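Local structure of malonate decarboxylase subunit alpha (Acinetobacter baumannii ATCC 17978, 6MPR) at residues R255-K260 and H474-E479; A498-V503 and G522-P527. The protein probably exchanges the acetyl group on the acyl carrier protein for malonyl, as the transferase subunit of the malonate decarboxylase complex. All coordinates share one frame; numbering follows the deposited sequence. Where two conformers were deposited one is given.

Contact 1. Residues R255-K260 and H474-E479; sequences RGIYEK and HLLTEE
Ile257 carries nearly all of this contact, reaching from helix 244-261 to His474 and, more lightly, to Leu476 of strand 474-477. At the head of the segment, Arg255 NH1 forms a salt bridge with Glu259 OE1 (3.1 Å), whose hydrogen bond is weak and bent, 134° at the hydrogen. The pair spans residues 255-259, where the helix widens into a pi-type turn. Gly256 keeps its carbonyl busy through a hydrogen bond to the hydroxyl of Tyr483. Ile257 then points toward the strand. Its CG2, anti to the backbone N, sits over one face of the His474 imidazole, 4.2 Å from the centroid and 12° off the ring normal, a CH-pi contact. The other branch runs fully extended (chi2 -178°) alongside the histidine, with CG1 4.0 Å from His474 CD2, and ends with CD1 near His474 CB and 4.4 Å from Leu476 CD2. Next comes Tyr258, which faces elsewhere and bonds through OH to His268, while Lys260 makes a cation-pi contact with Tyr483. Across the way, His474 also meets the rings of His261, Tyr483 and Tyr485. Further along, Thr477 OG1 accepts from Glu479 N, an ST turn. This side-chain packing lays a helix on the parallel strands of a mixed sheet, the layered packing of an alpha/beta fold.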
ATOM      1  N   ARG A 255     -24.818  -1.412  16.534  1.00 17.43           N
ATOM      2  CA  ARG A 255     -25.905  -2.348  16.298  1.00 15.77           C
ATOM      3  C   ARG A 255     -26.169  -2.526  14.805  1.00 20.59           C
ATOM      4  O   ARG A 255     -26.269  -3.655  14.309  1.00 17.24           O
ATOM      5  CB  ARG A 255     -27.140  -1.830  17.028  1.00 21.42           C
ATOM      6  CG  ARG A 255     -28.377  -2.674  16.906  1.00 25.74           C
ATOM      7  CD  ARG A 255     -28.400  -3.779  17.940  1.00 32.55           C
ATOM      8  NE  ARG A 255     -29.667  -4.494  17.897  1.00 42.38           N
ATOM      9  CZ  ARG A 255     -29.853  -5.717  18.379  1.00 51.04           C
ATOM     10  NH1 ARG A 255     -28.843  -6.375  18.936  1.00 41.30           N
ATOM     11  NH2 ARG A 255     -31.047  -6.287  18.293  1.00 57.39           N
ATOM     12  N   GLY A 256     -26.261  -1.420  14.070  1.00 17.68           N
ATOM     13  CA  GLY A 256     -26.668  -1.467  12.683  1.00 14.75           C
ATOM     14  C   GLY A 256     -25.571  -1.696  11.665  1.00 17.77           C
ATOM     15  O   GLY A 256     -25.886  -1.911  10.493  1.00 14.37           O
ATOM     16  N   ILE A 257     -24.299  -1.629  12.066  1.00 13.52           N
ATOM     17  CA  ILE A 257     -23.194  -1.864  11.138  1.00 13.00           C
ATOM     18  C   ILE A 257     -22.229  -2.924  11.672  1.00 12.65           C
ATOM     19  O   ILE A 257     -22.008  -3.958  11.025  1.00 13.04           O
ATOM     20  CB  ILE A 257     -22.440  -0.555  10.830  1.00 12.56           C
ATOM     21  CG1 ILE A 257     -23.416   0.551  10.372  1.00 14.57           C
ATOM     22  CG2 ILE A 257     -21.394  -0.812   9.738  1.00 17.01           C
ATOM     23  CD1 ILE A 257     -22.731   1.874   9.990  1.00 15.66           C
ATOM     24  N   TYR A 258     -21.631  -2.678  12.842  1.00 12.38           N
ATOM     25  CA  TYR A 258     -20.588  -3.582  13.331  1.00 12.07           C
ATOM     26  C   TYR A 258     -21.166  -4.955  13.650  1.00 12.53           C
ATOM     27  O   TYR A 258     -20.645  -5.985  13.199  1.00 13.16           O
ATOM     28  CB  TYR A 258     -19.900  -3.024  14.582  1.00 12.08           C
ATOM     29  CG  TYR A 258     -19.103  -1.742  14.407  1.00 13.09           C
ATOM     30  CD1 TYR A 258     -18.989  -1.115  13.168  1.00 14.32           C
ATOM     31  CD2 TYR A 258     -18.456  -1.167  15.497  1.00 11.15           C
ATOM     32  CE1 TYR A 258     -18.248   0.067  13.036  1.00 10.79           C
ATOM     33  CE2 TYR A 258     -17.719  -0.011  15.365  1.00 12.93           C
ATOM     34  CZ  TYR A 258     -17.623   0.600  14.142  1.00 11.69           C
ATOM     35  OH  TYR A 258     -16.897   1.756  14.051  1.00 10.46           O
ATOM     36  N   GLU A 259     -22.244  -4.981  14.431  1.00 13.04           N
ATOM     37  CA  GLU A 259     -22.907  -6.242  14.738  1.00 13.57           C
ATOM     38  C   GLU A 259     -23.514  -6.862  13.481  1.00 13.90           C
ATOM     39  O   GLU A 259     -23.368  -8.065  13.235  1.00 14.10           O
ATOM     40  CB  GLU A 259     -23.987  -6.019  15.793  1.00 14.11           C
ATOM     41  CG  GLU A 259     -24.602  -7.331  16.283  1.00 17.47           C
ATOM     42  CD  GLU A 259     -25.694  -7.143  17.318  1.00 19.52           C
ATOM     43  OE1 GLU A 259     -26.050  -5.987  17.642  1.00 24.94           O
ATOM     44  OE2 GLU A 259     -26.197  -8.167  17.812  1.00 25.89           O
ATOM     45  N   LYS A 260     -24.199  -6.046  12.677  1.00 17.99           N
ATOM     46  CA  LYS A 260     -24.935  -6.557  11.522  1.00 18.46           C
ATOM     47  C   LYS A 260     -24.027  -7.321  10.572  1.00 16.76           C
ATOM     48  O   LYS A 260     -24.404  -8.377  10.048  1.00 14.94           O
ATOM     49  CB  LYS A 260     -25.614  -5.398  10.779  1.00 14.63           C
ATOM     50  CG  LYS A 260     -26.377  -5.836   9.516  1.00 15.41           C
ATOM     51  CD  LYS A 260     -27.046  -4.650   8.829  1.00 16.02           C
ATOM     52  CE  LYS A 260     -27.721  -5.084   7.529  1.00 24.73           C
ATOM     53  NZ  LYS A 260     -28.958  -5.877   7.780  1.00 32.94           N
ATOM     54  N   HIS A 474     -22.168   2.647   3.614  1.00 11.94           N
ATOM     55  CA  HIS A 474     -23.101   3.008   4.681  1.00 14.91           C
ATOM     56  C   HIS A 474     -23.055   4.510   4.918  1.00 16.39           C
ATOM     57  O   HIS A 474     -21.971   5.059   5.141  1.00 12.94           O
ATOM     58  CB  HIS A 474     -22.748   2.307   5.999  1.00 11.82           C
ATOM     59  CG  HIS A 474     -22.850   0.811   5.952  1.00 13.17           C
ATOM     60  ND1 HIS A 474     -21.917   0.020   5.312  1.00 13.98           N
ATOM     61  CD2 HIS A 474     -23.775  -0.035   6.466  1.00 15.29           C
ATOM     62  CE1 HIS A 474     -22.249  -1.253   5.456  1.00 12.35           C
ATOM     63  NE2 HIS A 474     -23.380  -1.313   6.145  1.00 12.61           N
ATOM     64  N   LEU A 475     -24.223   5.161   4.939  1.00 13.40           N
ATOM     65  CA  LEU A 475     -24.363   6.551   5.379  1.00 16.41           C
ATOM     66  C   LEU A 475     -25.088   6.569   6.718  1.00 14.25           C
ATOM     67  O   LEU A 475     -26.233   6.118   6.803  1.00 13.42           O
ATOM     68  CB  LEU A 475     -25.136   7.386   4.356  1.00 15.23           C
ATOM     69  CG  LEU A 475     -25.371   8.857   4.709  1.00 12.88           C
ATOM     70  CD1 LEU A 475     -24.037   9.605   4.905  1.00 15.23           C
ATOM     71  CD2 LEU A 475     -26.186   9.521   3.625  1.00 13.53           C
ATOM     72  N   LEU A 476     -24.443   7.114   7.751  1.00 12.07           N
ATOM     73  CA  LEU A 476     -24.976   7.115   9.110  0.55 12.57           C
ATOM     74  C   LEU A 476     -25.086   8.552   9.603  1.00 12.45           C
ATOM     75  O   LEU A 476     -24.071   9.252   9.699  1.00 12.79           O
ATOM     76  CB  LEU A 476     -24.071   6.297  10.030  0.55 14.66           C
ATOM     77  CG  LEU A 476     -24.255   6.474  11.528  0.55 15.12           C
ATOM     78  CD1 LEU A 476     -25.682   6.139  11.914  0.55 12.65           C
ATOM     79  CD2 LEU A 476     -23.253   5.593  12.268  0.55 12.03           C
ATOM     80  N   THR A 477     -26.311   8.988   9.916  1.00 12.84           N
ATOM     81  CA  THR A 477     -26.561  10.313  10.483  1.00 15.27           C
ATOM     82  C   THR A 477     -27.311  10.158  11.799  1.00 15.11           C
ATOM     83  O   THR A 477     -27.645   9.044  12.221  1.00 17.57           O
ATOM     84  CB  THR A 477     -27.379  11.210   9.538  1.00 15.79           C
ATOM     85  OG1 THR A 477     -28.751  10.789   9.557  1.00 14.04           O
ATOM     86  CG2 THR A 477     -26.848  11.154   8.116  1.00 15.31           C
ATOM     87  N   GLU A 478     -27.622  11.292  12.435  1.00 14.99           N
ATOM     88  CA  GLU A 478     -28.450  11.230  13.631  1.00 17.39           C
ATOM     89  C   GLU A 478     -29.877  10.790  13.313  1.00 21.36           C
ATOM     90  O   GLU A 478     -30.635  10.472  14.236  1.00 18.47           O
ATOM     91  CB  GLU A 478     -28.422  12.580  14.367  1.00 16.60           C
ATOM     92  CG  GLU A 478     -29.338  13.675  13.818  1.00 19.72           C
ATOM     93  CD  GLU A 478     -28.729  14.480  12.683  1.00 20.19           C
ATOM     94  OE1 GLU A 478     -27.702  14.050  12.107  1.00 22.07           O
ATOM     95  OE2 GLU A 478     -29.294  15.555  12.360  1.00 20.96           O
ATOM     96  N   GLU A 479     -30.235  10.715  12.031  1.00 15.25           N
ATOM     97  CA  GLU A 479     -31.536  10.221  11.601  1.00 15.20           C
ATOM     98  C   GLU A 479     -31.583   8.711  11.396  1.00 22.02           C
ATOM     99  O   GLU A 479     -32.660   8.122  11.502  1.00 19.06           O
ATOM    100  CB  GLU A 479     -31.941  10.919  10.299  1.00 19.51           C
ATOM    101  CG  GLU A 479     -32.173  12.400  10.465  1.00 24.28           C
ATOM    102  CD  GLU A 479     -33.528  12.680  11.069  1.00 40.08           C
ATOM    103  OE1 GLU A 479     -34.515  12.720  10.297  1.00 46.34           O
ATOM    104  OE2 GLU A 479     -33.607  12.831  12.310  1.00 40.67           O
TER

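Contact 2. Residues A498-V503 and G522-P527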
ATOM      1  N   ALA A 498     -31.573  10.819   0.984  1.00 21.82           N
ATOM      2  CA  ALA A 498     -32.564  11.811   1.382  1.00 19.81           C
ATOM      3  C   ALA A 498     -33.302  11.406   2.655  1.00 21.86           C
ATOM      4  O   ALA A 498     -33.659  12.274   3.462  1.00 20.87           O
ATOM      5  CB  ALA A 498     -33.559  12.044   0.239  1.00 26.22           C
ATOM      6  N   ALA A 499     -33.512  10.097   2.867  1.00 21.52           N
ATOM      7  CA  ALA A 499     -34.269   9.625   4.028  1.00 19.21           C
ATOM      8  C   ALA A 499     -33.559   9.895   5.357  1.00 21.27           C
ATOM      9  O   ALA A 499     -34.222   9.985   6.400  1.00 23.50           O
ATOM     10  CB  ALA A 499     -34.543   8.127   3.895  1.00 23.60           C
ATOM     11  N   VAL A 500     -32.236   9.995   5.360  1.00 17.14           N
ATOM     12  CA  VAL A 500     -31.489  10.224   6.592  1.00 19.02           C
ATOM     13  C   VAL A 500     -30.833  11.604   6.602  1.00 19.75           C
ATOM     14  O   VAL A 500     -29.964  11.864   7.417  1.00 18.06           O
ATOM     15  CB  VAL A 500     -30.452   9.112   6.844  1.00 15.65           C
ATOM     16  CG1 VAL A 500     -31.131   7.752   6.878  1.00 15.03           C
ATOM     17  CG2 VAL A 500     -29.346   9.135   5.784  1.00 16.79           C
ATOM     18  N   ALA A 501     -31.269  12.520   5.742  1.00 20.09           N
ATOM     19  CA  ALA A 501     -30.617  13.814   5.633  1.00 16.05           C
ATOM     20  C   ALA A 501     -31.323  14.929   6.408  1.00 18.28           C
ATOM     21  O   ALA A 501     -30.945  16.094   6.262  1.00 20.35           O
ATOM     22  CB  ALA A 501     -30.465  14.197   4.160  1.00 20.23           C
ATOM     23  N   GLY A 502     -32.317  14.606   7.234  1.00 22.20           N
ATOM     24  CA  GLY A 502     -32.902  15.618   8.102  1.00 21.51           C
ATOM     25  C   GLY A 502     -33.583  16.735   7.326  1.00 20.55           C
ATOM     26  O   GLY A 502     -34.270  16.497   6.329  1.00 22.08           O
ATOM     27  N   VAL A 503     -33.410  17.971   7.790  1.00 26.66           N
ATOM     28  CA  VAL A 503     -34.059  19.116   7.151  1.00 25.36           C
ATOM     29  C   VAL A 503     -33.072  19.933   6.313  1.00 23.68           C
ATOM     30  O   VAL A 503     -33.333  21.103   6.022  1.00 27.18           O
ATOM     31  CB  VAL A 503     -34.803  20.004   8.165  1.00 20.40           C
ATOM     32  CG1 VAL A 503     -35.911  19.220   8.856  1.00 24.12           C
ATOM     33  CG2 VAL A 503     -33.846  20.592   9.193  1.00 30.02           C
ATOM     34  N   GLY A 522     -35.768  -2.702   4.660  1.00 19.82           N
ATOM     35  CA  GLY A 522     -34.495  -2.781   5.352  1.00 18.54           C
ATOM     36  C   GLY A 522     -33.373  -1.970   4.749  1.00 19.94           C
ATOM     37  O   GLY A 522     -32.233  -2.099   5.202  1.00 16.39           O
ATOM     38  N   LEU A 523     -33.664  -1.107   3.766  1.00 17.10           N
ATOM     39  CA  LEU A 523     -32.633  -0.292   3.126  1.00 17.46           C
ATOM     40  C   LEU A 523     -32.284   0.958   3.929  1.00 19.94           C
ATOM     41  O   LEU A 523     -31.185   1.509   3.767  1.00 16.18           O
ATOM     42  CB  LEU A 523     -33.097   0.106   1.727  1.00 19.12           C
ATOM     43  CG  LEU A 523     -33.264  -1.023   0.717  1.00 23.18           C
ATOM     44  CD1 LEU A 523     -33.939  -0.482  -0.539  1.00 27.17           C
ATOM     45  CD2 LEU A 523     -31.912  -1.593   0.382  1.00 26.94           C
ATOM     46  N   VAL A 524     -33.202   1.423   4.769  1.00 16.27           N
ATOM     47  CA  VAL A 524     -32.978   2.507   5.710  1.00 15.88           C
ATOM     48  C   VAL A 524     -33.433   2.018   7.074  1.00 15.91           C
ATOM     49  O   VAL A 524     -34.470   1.357   7.177  1.00 16.48           O
ATOM     50  CB  VAL A 524     -33.753   3.779   5.299  1.00 16.32           C
ATOM     51  CG1 VAL A 524     -33.721   4.819   6.407  1.00 16.08           C
ATOM     52  CG2 VAL A 524     -33.182   4.343   4.001  1.00 16.34           C
ATOM     53  N   VAL A 525     -32.670   2.334   8.116  1.00 15.40           N
ATOM     54  CA  VAL A 525     -33.082   2.076   9.486  1.00 15.54           C
ATOM     55  C   VAL A 525     -33.036   3.375  10.278  1.00 15.43           C
ATOM     56  O   VAL A 525     -32.027   4.088  10.269  1.00 17.83           O
ATOM     57  CB  VAL A 525     -32.226   0.988  10.171  1.00 15.27           C
ATOM     58  CG1 VAL A 525     -32.510  -0.368   9.566  1.00 15.59           C
ATOM     59  CG2 VAL A 525     -30.748   1.322  10.090  1.00 18.95           C
ATOM     60  N   PHE A 526     -34.147   3.689  10.938  1.00 15.95           N
ATOM     61  CA  PHE A 526     -34.230   4.699  11.977  1.00 16.57           C
ATOM     62  C   PHE A 526     -33.850   4.065  13.313  1.00 19.47           C
ATOM     63  O   PHE A 526     -33.806   2.839  13.427  1.00 19.22           O
ATOM     64  CB  PHE A 526     -35.652   5.257  12.044  1.00 18.92           C
ATOM     65  CG  PHE A 526     -36.026   6.158  10.886  1.00 16.94           C
ATOM     66  CD1 PHE A 526     -35.105   6.481   9.892  1.00 20.14           C
ATOM     67  CD2 PHE A 526     -37.302   6.721  10.813  1.00 17.86           C
ATOM     68  CE1 PHE A 526     -35.456   7.320   8.835  1.00 20.70           C
ATOM     69  CE2 PHE A 526     -37.661   7.561   9.764  1.00 22.64           C
ATOM     70  CZ  PHE A 526     -36.729   7.868   8.774  1.00 22.66           C
ATOM     71  N   PRO A 527     -33.551   4.866  14.344  1.00 16.55           N
ATOM     72  CA  PRO A 527     -33.215   4.259  15.646  1.00 22.59           C
ATOM     73  C   PRO A 527     -34.221   3.211  16.110  1.00 21.31           C
ATOM     74  O   PRO A 527     -33.821   2.155  16.619  1.00 21.83           O
ATOM     75  CB  PRO A 527     -33.173   5.470  16.584  1.00 24.42           C
ATOM     76  CG  PRO A 527     -32.759   6.595  15.693  1.00 17.88           C
ATOM     77  CD  PRO A 527     -33.396   6.335  14.367  1.00 17.67           C
TER
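Val524 spreads its two methyls between Ala499 and Val500, where the end region of helix 490-499 rests on strand 524-525. That strand lies at one margin of the mixed sheet within this chain, antiparallel to strand 480-482, so the contact is helix-to-strand packing in an alpha/beta fold. The chain gets from one segment to the other mostly through helices 505-508 and 512-520. The second of these ends in a Schellman motif at Gly522, whose phi is positive, and Leu523 then leads into the strand.

The fork of Val524 is set by its first torsion, chi1 170°, which sends CG1 away from its backbone N and CG2 away from its carbonyl carbon. Each branch has its own partner: Val524 CG2 meets Ala499 CB at 4.0 Å, and Val524 CG1 meets Val500 CG1 at 3.9 Å. The two valines slip past one another in opposite senses, one methyl beside the other. Met496, from helix 490-499, also packs on Val524, adding to the apolar contacts round it.

Phe526 arrives differently. Although the side chain does not start out directly at the helix, its ring reaches it, and chi2 of -3° turns the ring until CA lies almost in its plane, on the CD1 side. Thr515 and Arg519 of helix 512-520 also touch this side chain, while its backbone N bonds to Asp529 OD2. The ring presents an edge rather than a face to the polypeptide opposite: Ala499 O lies near the ring plane, 3.8 Å from Phe526 CE1 and 4.1 Å from Phe526 CZ.

Contacts 1 and 2 have centres 10 Å apart and reach the same mixed sheet, contact 1 through strand 474-477 and contact 2 through strand 524-525, with strand 480-482 between them. Along the chain, both segments of contact 1 precede those of contact 2; the former pair lies 214 residues apart, the latter 19. Residues 477-479 join them directly. Thr477 OG1 lies 2.7 Å from Val500 O, a probable hydrogen bond, and Glu479 O packs 3.4 Å from Phe526 CD1. Helices 244-261 and 490-499 thus meet one continuous part of the sheet, tying this late portion of the chain to an element from its first half.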